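Mannan endo-1,4-beta-mannosidase (Cryptopygus antarcticus, PDB 4OOU) hydrolyses internal beta-1,4-mannosidic linkages in mannans, galactomannans and glucomannans, and cuts mannotetraose and mannopentaose down to mannobiose and mannotriose. Local coordinates at residues V240-E245 with N256-S261; Y196-L201 with F213-I218; D115-A120 with N165-K170; G56-A59 with A64-D67; F38-N43 with Q361-Q366. One frame throughout, in Å; residues are numbered along the deposited sequence.

Contact 1 of 5, residues V240-E245 with N256-S261; sequences VGSWSE and NHYKDS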
# COMPACT_ATOMS: atom_id res chain seq x y z
N VAL A 240 -2.57 -0.24 -4.81
CA VAL A 240 -1.30 -0.54 -5.37
C VAL A 240 -0.51 0.78 -5.19
O VAL A 240 -1.05 1.86 -5.44
CB VAL A 240 -1.44 -0.87 -6.86
CG1 VAL A 240 -0.08 -0.92 -7.55
CG2 VAL A 240 -2.17 -2.18 -7.03
N GLY A 241 0.74 0.68 -4.74
CA GLY A 241 1.55 1.87 -4.45
C GLY A 241 2.64 2.04 -5.50
O GLY A 241 3.66 1.34 -5.46
N SER A 242 2.41 2.93 -6.45
CA SER A 242 3.42 3.17 -7.47
C SER A 242 4.62 3.91 -6.94
O SER A 242 4.52 4.67 -5.95
CB SER A 242 2.86 3.92 -8.66
OG SER A 242 2.14 2.99 -9.47
N TRP A 243 5.75 3.71 -7.61
CA TRP A 243 7.00 4.34 -7.18
C TRP A 243 7.01 5.84 -7.35
O TRP A 243 7.78 6.50 -6.68
CB TRP A 243 8.20 3.67 -7.85
CG TRP A 243 9.06 4.42 -8.78
CD1 TRP A 243 10.35 4.86 -8.53
CD2 TRP A 243 8.81 4.67 -10.16
NE1 TRP A 243 10.89 5.41 -9.68
CE2 TRP A 243 9.97 5.30 -10.69
CE3 TRP A 243 7.72 4.43 -11.00
CZ2 TRP A 243 10.05 5.70 -12.02
CZ3 TRP A 243 7.81 4.85 -12.33
CH2 TRP A 243 8.97 5.48 -12.82
N SER A 244 6.12 6.37 -8.19
CA SER A 244 6.13 7.77 -8.63
C SER A 244 4.76 8.16 -9.12
O SER A 244 3.97 7.30 -9.48
CB SER A 244 7.04 7.88 -9.84
OG SER A 244 7.27 9.22 -10.16
N GLU A 245 4.51 9.46 -9.18
CA GLU A 245 3.32 10.02 -9.84
C GLU A 245 3.08 9.54 -11.29
O GLU A 245 1.92 9.38 -11.71
CB GLU A 245 3.41 11.56 -9.81
CG GLU A 245 4.51 12.17 -10.69
CD GLU A 245 5.88 12.29 -10.06
OE1 GLU A 245 6.11 11.93 -8.88
OE2 GLU A 245 6.78 12.75 -10.80
N ASN A 256 -2.10 6.84 -16.35
CA ASN A 256 -2.63 6.11 -15.19
C ASN A 256 -2.80 4.66 -15.60
O ASN A 256 -3.80 4.30 -16.22
CB ASN A 256 -3.97 6.72 -14.74
CG ASN A 256 -4.58 6.03 -13.52
OD1 ASN A 256 -4.05 5.03 -12.98
ND2 ASN A 256 -5.71 6.56 -13.07
N HIS A 257 -1.84 3.81 -15.24
CA HIS A 257 -1.89 2.42 -15.65
C HIS A 257 -2.79 1.53 -14.83
O HIS A 257 -2.91 0.36 -15.17
CB HIS A 257 -0.49 1.79 -15.63
CG HIS A 257 0.32 2.15 -16.82
ND1 HIS A 257 1.15 3.24 -16.85
CD2 HIS A 257 0.41 1.57 -18.04
CE1 HIS A 257 1.74 3.32 -18.03
NE2 HIS A 257 1.31 2.31 -18.78
N TYR A 258 -3.42 2.05 -13.78
CA TYR A 258 -4.16 1.22 -12.83
C TYR A 258 -5.64 1.61 -12.67
O TYR A 258 -6.32 1.14 -11.74
CB TYR A 258 -3.43 1.19 -11.48
CG TYR A 258 -1.95 0.80 -11.59
CD1 TYR A 258 -0.99 1.74 -11.83
CD2 TYR A 258 -1.54 -0.50 -11.43
CE1 TYR A 258 0.34 1.40 -11.90
CE2 TYR A 258 -0.21 -0.85 -11.51
CZ TYR A 258 0.74 0.11 -11.75
OH TYR A 258 2.09 -0.20 -11.85
N LYS A 259 -6.15 2.43 -13.58
CA LYS A 259 -7.60 2.73 -13.63
C LYS A 259 -8.43 1.49 -13.88
O LYS A 259 -7.99 0.56 -14.54
CB LYS A 259 -7.96 3.84 -14.66
CG LYS A 259 -7.34 3.82 -16.07
CD LYS A 259 -7.56 5.21 -16.71
CE LYS A 259 -7.21 5.31 -18.20
NZ LYS A 259 -5.79 5.69 -18.50
N ASP A 260 -9.64 1.47 -13.32
CA ASP A 260 -10.57 0.36 -13.56
C ASP A 260 -10.43 -0.22 -14.99
O ASP A 260 -10.04 -1.39 -15.12
CB ASP A 260 -12.02 0.80 -13.32
CG ASP A 260 -12.33 1.09 -11.84
OD1 ASP A 260 -11.42 1.48 -11.04
OD2 ASP A 260 -13.52 0.94 -11.49
N SER A 261 -10.72 0.56 -16.04
CA SER A 261 -10.67 0.03 -17.44
C SER A 261 -9.43 -0.88 -17.70
O SER A 261 -9.58 -2.04 -18.14
CB SER A 261 -10.81 1.14 -18.54
OG SER A 261 -9.59 1.80 -18.86

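Contact 2 of 5, residues Y196-L201 with F213-I218; sequences YDTSTL and FPMKQI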
# COMPACT_ATOMS: atom_id res chain seq x y z
N TYR A 196 -0.85 -0.71 -21.63
CA TYR A 196 0.36 -1.55 -21.63
C TYR A 196 1.62 -0.81 -22.17
O TYR A 196 2.74 -1.23 -21.89
CB TYR A 196 0.12 -2.88 -22.38
CG TYR A 196 -1.16 -3.63 -21.99
CD1 TYR A 196 -1.63 -3.61 -20.67
CD2 TYR A 196 -1.91 -4.35 -22.94
CE1 TYR A 196 -2.82 -4.28 -20.32
CE2 TYR A 196 -3.08 -5.03 -22.60
CZ TYR A 196 -3.53 -4.99 -21.28
OH TYR A 196 -4.69 -5.65 -20.89
N ASP A 197 1.47 0.29 -22.90
CA ASP A 197 2.65 0.96 -23.46
C ASP A 197 3.43 1.67 -22.36
O ASP A 197 2.86 2.51 -21.68
CB ASP A 197 2.25 1.98 -24.54
CG ASP A 197 3.46 2.63 -25.22
OD1 ASP A 197 4.14 3.48 -24.61
OD2 ASP A 197 3.72 2.28 -26.39
N THR A 198 4.71 1.36 -22.21
CA THR A 198 5.52 1.91 -21.12
C THR A 198 6.88 2.39 -21.66
O THR A 198 7.92 2.37 -20.97
CB THR A 198 5.70 0.87 -19.98
OG1 THR A 198 6.36 -0.33 -20.43
CG2 THR A 198 4.35 0.47 -19.37
N SER A 199 6.84 2.85 -22.90
CA SER A 199 8.05 3.15 -23.64
C SER A 199 8.74 4.37 -23.11
O SER A 199 9.93 4.58 -23.39
CB SER A 199 7.76 3.30 -25.14
OG SER A 199 6.60 4.06 -25.39
N THR A 200 8.03 5.18 -22.33
CA THR A 200 8.66 6.34 -21.70
C THR A 200 9.38 6.03 -20.38
O THR A 200 10.09 6.87 -19.88
CB THR A 200 7.60 7.40 -21.41
OG1 THR A 200 6.69 6.87 -20.45
CG2 THR A 200 6.86 7.76 -22.70
N LEU A 201 9.22 4.83 -19.82
CA LEU A 201 9.56 4.64 -18.40
C LEU A 201 11.00 4.22 -18.19
O LEU A 201 11.63 4.64 -17.21
CB LEU A 201 8.59 3.65 -17.73
CG LEU A 201 7.10 3.97 -17.91
CD1 LEU A 201 6.24 3.08 -17.01
CD2 LEU A 201 6.73 5.41 -17.59
N PHE A 213 8.61 -8.33 -15.80
CA PHE A 213 7.20 -8.44 -16.15
C PHE A 213 6.74 -7.32 -17.10
O PHE A 213 7.00 -6.14 -16.85
CB PHE A 213 6.34 -8.35 -14.90
CG PHE A 213 6.86 -9.13 -13.72
CD1 PHE A 213 6.87 -10.51 -13.75
CD2 PHE A 213 7.29 -8.48 -12.57
CE1 PHE A 213 7.33 -11.22 -12.67
CE2 PHE A 213 7.75 -9.20 -11.49
CZ PHE A 213 7.77 -10.57 -11.54
N PRO A 214 6.02 -7.68 -18.17
CA PRO A 214 5.36 -6.64 -18.93
C PRO A 214 4.10 -6.13 -18.21
O PRO A 214 3.40 -6.89 -17.49
CB PRO A 214 4.99 -7.35 -20.24
CG PRO A 214 5.83 -8.58 -20.27
CD PRO A 214 5.94 -8.98 -18.84
N MET A 215 3.81 -4.85 -18.42
CA MET A 215 2.66 -4.25 -17.78
C MET A 215 1.46 -5.16 -17.87
O MET A 215 0.69 -5.26 -16.91
CB MET A 215 2.31 -2.92 -18.42
CG MET A 215 1.39 -2.08 -17.57
SD MET A 215 2.30 -1.32 -16.24
CE MET A 215 1.21 -1.80 -14.92
N LYS A 216 1.29 -5.83 -19.00
CA LYS A 216 0.13 -6.70 -19.14
C LYS A 216 0.08 -7.75 -18.03
O LYS A 216 -0.97 -7.96 -17.44
CB LYS A 216 0.07 -7.38 -20.52
CG LYS A 216 -1.15 -8.31 -20.60
CD LYS A 216 -1.53 -8.77 -22.00
CE LYS A 216 -2.92 -9.38 -21.94
NZ LYS A 216 -3.30 -10.01 -23.22
N GLN A 217 1.19 -8.42 -17.76
CA GLN A 217 1.19 -9.44 -16.72
C GLN A 217 1.03 -8.81 -15.35
O GLN A 217 0.22 -9.28 -14.54
CB GLN A 217 2.43 -10.32 -16.76
CG GLN A 217 2.59 -11.07 -18.07
CD GLN A 217 1.36 -11.88 -18.41
OE1 GLN A 217 0.95 -12.77 -17.66
NE2 GLN A 217 0.75 -11.56 -19.55
N ILE A 218 1.77 -7.73 -15.11
CA ILE A 218 1.56 -6.97 -13.86
C ILE A 218 0.08 -6.72 -13.59
O ILE A 218 -0.42 -7.08 -12.53
CB ILE A 218 2.28 -5.60 -13.83
CG1 ILE A 218 3.81 -5.78 -13.76
CG2 ILE A 218 1.75 -4.78 -12.65
CD1 ILE A 218 4.62 -4.51 -13.85

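Contact 3 of 5, residues D115-A120 with N165-K170; sequences DLLDYA and NALKSK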
# COMPACT_ATOMS: atom_id res chain seq x y z
N ASP A 115 -3.38 -11.20 15.54
CA ASP A 115 -2.87 -10.56 16.76
C ASP A 115 -2.55 -9.08 16.56
O ASP A 115 -2.93 -8.23 17.37
CB ASP A 115 -1.60 -11.26 17.28
CG ASP A 115 -1.22 -10.82 18.69
OD1 ASP A 115 -1.79 -11.32 19.67
OD2 ASP A 115 -0.34 -9.96 18.84
N LEU A 116 -1.84 -8.80 15.48
CA LEU A 116 -1.30 -7.45 15.29
C LEU A 116 -2.45 -6.54 15.02
O LEU A 116 -2.45 -5.41 15.51
CB LEU A 116 -0.29 -7.38 14.14
CG LEU A 116 0.49 -6.05 14.03
CD1 LEU A 116 1.28 -5.63 15.28
CD2 LEU A 116 1.44 -6.08 12.86
N LEU A 117 -3.45 -7.03 14.27
CA LEU A 117 -4.61 -6.23 13.94
C LEU A 117 -5.45 -5.89 15.19
O LEU A 117 -5.94 -4.75 15.33
CB LEU A 117 -5.43 -6.91 12.86
CG LEU A 117 -4.79 -6.83 11.48
CD1 LEU A 117 -5.33 -7.83 10.46
CD2 LEU A 117 -4.98 -5.43 10.92
N ASP A 118 -5.59 -6.86 16.09
CA ASP A 118 -6.32 -6.67 17.35
C ASP A 118 -5.61 -5.61 18.21
O ASP A 118 -6.26 -4.86 18.95
CB ASP A 118 -6.41 -8.00 18.15
CG ASP A 118 -7.31 -9.06 17.50
OD1 ASP A 118 -7.92 -8.80 16.45
OD2 ASP A 118 -7.43 -10.18 18.04
N TYR A 119 -4.27 -5.57 18.14
CA TYR A 119 -3.51 -4.70 19.02
C TYR A 119 -3.65 -3.30 18.49
O TYR A 119 -3.85 -2.35 19.25
CB TYR A 119 -2.03 -5.09 19.08
CG TYR A 119 -1.30 -4.24 20.07
CD1 TYR A 119 -1.25 -4.59 21.40
CD2 TYR A 119 -0.70 -3.05 19.68
CE1 TYR A 119 -0.58 -3.80 22.33
CE2 TYR A 119 -0.04 -2.24 20.59
CZ TYR A 119 0.02 -2.62 21.92
OH TYR A 119 0.67 -1.82 22.84
N ALA A 120 -3.57 -3.21 17.17
CA ALA A 120 -3.62 -1.95 16.47
C ALA A 120 -4.94 -1.24 16.71
O ALA A 120 -4.99 -0.02 16.92
CB ALA A 120 -3.44 -2.21 14.97
N ASN A 165 -10.66 -14.14 4.56
CA ASN A 165 -11.88 -14.54 5.26
C ASN A 165 -11.71 -14.46 6.76
O ASN A 165 -12.65 -14.13 7.49
CB ASN A 165 -12.37 -15.91 4.80
CG ASN A 165 -13.20 -15.81 3.54
OD1 ASN A 165 -14.15 -15.03 3.49
ND2 ASN A 165 -12.82 -16.56 2.49
N ALA A 166 -10.48 -14.70 7.22
CA ALA A 166 -10.20 -14.61 8.66
C ALA A 166 -10.03 -13.17 9.12
O ALA A 166 -10.31 -12.87 10.24
CB ALA A 166 -8.98 -15.44 9.00
N LEU A 167 -9.57 -12.27 8.26
CA LEU A 167 -9.22 -10.93 8.73
C LEU A 167 -10.23 -9.82 8.40
O LEU A 167 -10.06 -8.65 8.82
CB LEU A 167 -7.84 -10.56 8.17
CG LEU A 167 -6.65 -11.47 8.47
CD1 LEU A 167 -5.45 -10.86 7.75
CD2 LEU A 167 -6.36 -11.67 9.95
N LYS A 168 -11.28 -10.18 7.66
CA LYS A 168 -12.23 -9.21 7.13
C LYS A 168 -13.24 -8.68 8.15
O LYS A 168 -14.04 -7.83 7.84
CB LYS A 168 -13.00 -9.84 5.99
CG LYS A 168 -13.87 -11.00 6.42
CD LYS A 168 -14.83 -11.38 5.32
CE LYS A 168 -15.80 -12.45 5.78
NZ LYS A 168 -16.32 -13.17 4.59
N SER A 169 -13.25 -9.20 9.35
CA SER A 169 -14.15 -8.69 10.37
C SER A 169 -13.37 -7.75 11.27
O SER A 169 -13.86 -7.35 12.32
CB SER A 169 -14.72 -9.85 11.17
OG SER A 169 -13.67 -10.68 11.64
N LYS A 170 -12.17 -7.39 10.85
CA LYS A 170 -11.24 -6.65 11.69
C LYS A 170 -11.16 -5.18 11.26
O LYS A 170 -10.55 -4.83 10.23
CB LYS A 170 -9.87 -7.36 11.71
CG LYS A 170 -9.59 -8.03 13.04
CD LYS A 170 -9.23 -9.49 12.92
CE LYS A 170 -9.04 -10.08 14.31
NZ LYS A 170 -9.45 -11.50 14.44

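Contact 4 of 5, residues G56-A59 with A64-D67; sequences GQYA and ALKD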
# COMPACT_ATOMS: atom_id res chain seq x y z
N GLY A 56 6.25 -19.04 13.06
CA GLY A 56 6.43 -18.60 14.42
C GLY A 56 7.35 -17.44 14.62
O GLY A 56 7.93 -17.31 15.70
N GLN A 57 7.49 -16.57 13.62
CA GLN A 57 8.51 -15.49 13.68
C GLN A 57 7.96 -14.23 14.34
O GLN A 57 8.69 -13.32 14.68
CB GLN A 57 9.03 -15.13 12.27
CG GLN A 57 9.77 -16.26 11.57
CD GLN A 57 11.04 -16.69 12.27
OE1 GLN A 57 11.72 -15.89 12.91
NE2 GLN A 57 11.38 -17.96 12.12
N TYR A 58 6.65 -14.21 14.52
CA TYR A 58 5.97 -13.06 15.11
C TYR A 58 6.25 -12.92 16.59
O TYR A 58 6.20 -11.80 17.12
CB TYR A 58 4.49 -13.21 14.87
CG TYR A 58 3.62 -12.08 15.35
CD1 TYR A 58 3.45 -10.94 14.58
CD2 TYR A 58 2.93 -12.16 16.53
CE1 TYR A 58 2.62 -9.91 15.00
CE2 TYR A 58 2.12 -11.13 16.95
CZ TYR A 58 1.96 -10.00 16.18
OH TYR A 58 1.13 -8.97 16.59
N ALA A 59 6.54 -14.04 17.27
CA ALA A 59 6.92 -13.99 18.70
C ALA A 59 8.15 -13.12 18.93
O ALA A 59 8.32 -12.54 20.00
CB ALA A 59 7.16 -15.39 19.27
N ALA A 64 8.18 -5.42 19.05
CA ALA A 64 8.73 -4.18 18.52
C ALA A 64 7.66 -3.45 17.73
O ALA A 64 7.58 -2.23 17.76
CB ALA A 64 9.96 -4.41 17.64
N LEU A 65 6.83 -4.17 17.00
CA LEU A 65 5.92 -3.43 16.14
C LEU A 65 4.64 -3.06 16.82
O LEU A 65 4.03 -2.12 16.41
CB LEU A 65 5.72 -4.02 14.76
CG LEU A 65 5.99 -5.46 14.50
CD1 LEU A 65 4.77 -6.09 15.07
CD2 LEU A 65 6.12 -5.67 13.01
N LYS A 66 4.28 -3.75 17.89
CA LYS A 66 3.28 -3.21 18.81
C LYS A 66 3.73 -1.88 19.40
O LYS A 66 2.93 -0.94 19.49
CB LYS A 66 3.01 -4.20 19.92
CG LYS A 66 2.02 -5.25 19.47
CD LYS A 66 2.08 -6.50 20.32
CE LYS A 66 1.05 -7.50 19.83
NZ LYS A 66 1.31 -8.80 20.49
N ASP A 67 5.01 -1.81 19.79
CA ASP A 67 5.59 -0.59 20.35
C ASP A 67 5.49 0.55 19.37
O ASP A 67 5.07 1.67 19.70
CB ASP A 67 7.06 -0.81 20.65
CG ASP A 67 7.71 0.43 21.14
OD1 ASP A 67 7.23 0.93 22.15
OD2 ASP A 67 8.66 0.94 20.50

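Contact 5 of 5, residues F38-N43 with Q361-Q366; sequences FLSGVN and QALKGQ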
# COMPACT_ATOMS: atom_id res chain seq x y z
N PHE A 38 -8.43 11.40 6.79
CA PHE A 38 -7.11 11.52 6.19
C PHE A 38 -6.22 10.49 6.87
O PHE A 38 -6.29 10.36 8.11
CB PHE A 38 -6.61 12.94 6.45
CG PHE A 38 -5.25 13.22 5.92
CD1 PHE A 38 -5.08 13.68 4.64
CD2 PHE A 38 -4.15 13.08 6.73
CE1 PHE A 38 -3.82 13.96 4.15
CE2 PHE A 38 -2.89 13.37 6.25
CZ PHE A 38 -2.72 13.82 4.95
N LEU A 39 -5.40 9.76 6.10
CA LEU A 39 -4.54 8.73 6.71
C LEU A 39 -3.14 9.28 7.05
O LEU A 39 -2.26 9.46 6.20
CB LEU A 39 -4.49 7.47 5.86
CG LEU A 39 -5.84 6.74 5.71
CD1 LEU A 39 -5.76 5.46 4.88
CD2 LEU A 39 -6.46 6.45 7.07
N SER A 40 -2.95 9.57 8.34
CA SER A 40 -1.70 10.17 8.78
C SER A 40 -0.90 9.16 9.58
O SER A 40 -1.41 8.55 10.52
CB SER A 40 -1.98 11.39 9.63
OG SER A 40 -0.77 12.06 9.84
N GLY A 41 0.37 8.99 9.22
CA GLY A 41 1.15 7.93 9.78
C GLY A 41 2.38 7.55 9.02
O GLY A 41 2.96 8.36 8.31
N VAL A 42 2.78 6.29 9.17
CA VAL A 42 4.08 5.83 8.70
C VAL A 42 4.03 4.46 8.03
O VAL A 42 3.08 3.66 8.22
CB VAL A 42 5.07 5.70 9.87
CG1 VAL A 42 4.96 6.91 10.77
CG2 VAL A 42 4.80 4.46 10.69
N ASN A 43 5.10 4.19 7.29
CA ASN A 43 5.44 2.85 6.90
C ASN A 43 6.36 2.26 7.97
O ASN A 43 7.29 2.94 8.39
CB ASN A 43 6.26 2.88 5.63
CG ASN A 43 5.44 3.15 4.43
OD1 ASN A 43 4.99 2.22 3.77
ND2 ASN A 43 5.27 4.43 4.10
N GLN A 361 2.61 14.66 14.74
CA GLN A 361 2.09 15.64 15.70
C GLN A 361 1.51 16.83 14.95
O GLN A 361 0.57 17.48 15.42
CB GLN A 361 3.18 16.15 16.66
CG GLN A 361 3.46 15.27 17.86
CD GLN A 361 4.77 15.62 18.57
OE1 GLN A 361 5.12 16.80 18.71
NE2 GLN A 361 5.50 14.59 19.01
N ALA A 362 2.06 17.14 13.77
CA ALA A 362 1.57 18.28 13.04
C ALA A 362 0.07 18.15 12.81
O ALA A 362 -0.61 19.16 12.64
CB ALA A 362 2.29 18.44 11.71
N LEU A 363 -0.45 16.94 12.75
CA LEU A 363 -1.90 16.83 12.53
C LEU A 363 -2.72 16.33 13.75
O LEU A 363 -3.90 16.07 13.61
CB LEU A 363 -2.19 16.00 11.27
CG LEU A 363 -1.54 16.49 9.96
CD1 LEU A 363 -1.62 15.41 8.88
CD2 LEU A 363 -2.16 17.79 9.46
N LYS A 364 -2.11 16.26 14.93
CA LYS A 364 -2.79 15.73 16.11
C LYS A 364 -4.28 16.13 16.18
O LYS A 364 -5.16 15.28 16.11
CB LYS A 364 -2.06 16.12 17.40
CG LYS A 364 -1.88 15.00 18.43
CD LYS A 364 -0.88 15.44 19.51
CE LYS A 364 -0.25 14.27 20.26
NZ LYS A 364 -1.23 13.56 21.13
N GLY A 365 -4.59 17.41 16.30
CA GLY A 365 -6.01 17.78 16.53
C GLY A 365 -7.02 17.38 15.43
O GLY A 365 -8.15 16.95 15.73
N GLN A 366 -6.57 17.48 14.18
CA GLN A 366 -7.43 17.84 13.06
C GLN A 366 -8.71 17.05 12.87
O GLN A 366 -8.74 15.82 12.86
CB GLN A 366 -6.64 17.87 11.74

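Contact 1 of 5, residues V240-E245 with N256-S261
Val240 and Ser242 both touch the phenol ring of Tyr258, and from the same side of its plane; Val240 lies near the C-terminal end of barrel strand 238-241 and Ser242 in the loop just after it, and these three buried side chains make up the contact. Val240 CG1 sits over one face of the ring, 4.0 Å from Tyr258 CE2, and the two side chains cross at about a right angle. That methyl stands anti to the backbone N of Val240 (chi1 169°), the position from which it can reach over the ring. Ser242 comes at the ring obliquely: its OG is 3.4 Å from Tyr258 CE1 and 4.0 Å from Tyr258 OH, yet the two hydroxyls are not bonded to each other. Both turn instead to the carboxylate of Glu183, where OE2 is hydrogen-bonded to Ser242 OG and to Tyr258 OH alike, while Gln248 NE2 is a further partner of Ser242 OG. The backbone before the ring is shaped by an Asx turn, in which Asn256 OD1 accepts from Tyr258 N at 3.1 Å with the donor 38° out of the carbonyl plane. Helix 215-232 packs on the tyrosine through Met215 and Leu219.

In this TIM barrel of glycosyl hydrolase family 5, the strand runs on into the substrate-binding residue Trp243, and the Ser242 side chain is about 6 Å from that of Glu181, the probable proton donor/acceptor. Trp243 N also bonds to Glu183, through OE1. The tyrosine and serine share one carboxylate oxygen, consistent with a place behind the substrate-binding residues; Val240 adds an apolar touch on the ring face, while the hydroxyl of Tyr258 is bonded to Glu183.

Contact 2 of 5, residues Y196-L201 with F213-I218
Tyr196 lays its ring over Lys216 at the first turn of helix 215-232, a CH-pi contact between this barrel helix and the long loop that precedes it in the TIM barrel. Lys216 CB stands 4.1 Å from the ring centroid and only 7° off the normal, almost exactly above the centre. Because the lysine holds its CG anti to the backbone N (chi1 178°) and stays extended beyond it, the aliphatic chain runs on across the phenol, bringing Lys216 CD to 4.1 Å from Tyr196 CE2. A serine in place of Tyr196 would probably leave this lysine chain without its aromatic support, freer to turn at the exposed surface.

The carbonyl of the same tyrosine faces the preceding helix residue, Met215, with Tyr196 O lying 3.9 Å from Met215 CB. Asp197 then makes an Asx turn: its OD1 takes both the hydroxyl and the backbone N-H of Ser199, the hydroxyl from the syn side and the N-H from well above the carboxylate plane. Thr198 comes between them in sequence and turns inward, its OG1 bonded to Gly189 N. Its methyl meets the methionine, with Thr198 CG2 4.1 Å from both Met215 CB and Met215 SD.

Contact 3 of 5, residues D115-A120 with N165-K170
Two neighbouring outer helices of the TIM barrel, 109-122 and 149-167, meet here where the second gives way to a type I turn, Leu167 to Lys170, that leads to strand 173-177. Within the buried part of the contact Leu117 and Leu167 cross at about a right angle, with Leu117 CD1 4.0 Å from Leu167 CD2 and 4.1 Å from Leu167 CD1. Both leucines also rest on Leu173 of the strand below, so that helix, helix and strand share one apolar patch. Lys170 ends the turn, its N-H bonded to Leu167 O at 3.2 Å; its CG lies 4.3 Å from Leu117 CB.

Bends at chi2 (127°) and chi4 (146°) take the lysine chain obliquely across Asp118. The salt bridge between Lys170 NZ and Asp118 OD1 is long at 3.7 Å, and the place of that oxygen is doubtful. The ammonium group has other partners in Ser114 OG, also on helix 109-122, and His384 NE2. With alanine in place of Lys170, Asp118 is likely to lose its nearby positive charge and Leu117 CB to be less covered. The chemistry is thus graded, with leucines against the barrel and a loose charge pair, secondary to the bond with Ser114, toward the solvent.

Contact 4 of 5, residues G56-A59 with A64-D67
Apolar contact between Tyr58 and Leu65 is slight: Tyr58 CE1 lies 4.4 Å from Leu65 CD1, which approaches the ring obliquely. The methyl is placed by an unusual leucine conformation, with chi1 at only 23°. Around the pair, Leu116 of helix 109-122 touches both residues, which brings the tyrosine and the leucine into one hydrophobic group between two helices.

The two residues belong to helix 58-74, the helix of the beta-alpha-beta unit formed with strands 35-43 and 79-86 of the TIM barrel. Tyr58 stands near the start of the helix and Leu65 about two turns on, and the ring spans that distance because its CG is anti to the backbone N (chi1 -177°), which carries the hydroxyl along the helix toward the later segment.

Polar groups gather at the end of the ring. Lys66, extended beyond its CG, crosses the tyrosine at about a right angle, and its CE comes to 3.6 Å from Tyr58 OH. The ammonium group is near as well, Lys66 NZ being 3.9 Å from Tyr58 OH, but neither is the bonding partner of the other. Each turns to Asp115 of helix 109-122, whose OD2 forms a salt bridge with the lysine and a hydrogen bond with the tyrosine hydroxyl.

Contact 5 of 5, residues F38-N43 with Q361-Q366
Leu363 reaches barrel strand 35-43 through a single methyl, CD1, which is 3.6 Å from Phe38 CE2 and equally 3.6 Å from Ser40 OG. The leucine sits in the loop that follows helix 353-361, inside a type I turn from Gln361 to Lys364 closed by Lys364 N to Gln361 O at 3.0 Å. Its CG is anti to its own carbonyl carbon (chi1 -56°), and the CD1 branch projects from the turn onto the strand.

On the strand, Phe38 and Ser40 are two residues apart and point to the same side. Each holds its outer group anti to the backbone N, chi1 being 179° in Phe38 and -170° in Ser40, and the leucine methyl fits against both. The Phe38 side chain crosses that of Leu363 at about a right angle, and the methyl comes obliquely to the ring. Tyr331 of helix 323-332 completes the setting: it packs edge-to-face with Phe38 and also touches Leu363.

In the TIM barrel this joins the strand near the start of the chain to a loop more than 300 residues later, away from the substrate-binding and catalytic residues. All three residues are buried, and the interaction is dispersive even at the serine, whose hydroxyl oxygen also touches the methyl. What the contact contributes is therefore shape fit and exclusion of water, without directional bonding.

How the contacts relate
All five contacts belong to one TIM barrel, but at different depths. Contacts 1, 4 and 5 are buried, whereas contacts 2 and 3 are partly so and each carries a lysine toward the outside. Met215 of contact 2 packs against Tyr258 of contact 1, and His257 NE2 probably bonds to Asp197 O. Contacts 3 and 4 likewise meet, at Asp115. Contact 5 touches none of the others, though its strand lies in the same sheet as that of contact 1. A carboxylate joins the polar ends in contact 1, near the probable catalytic Glu181, and another does so in contact 4 between helices, while contact 5 is packing round one leucine methyl.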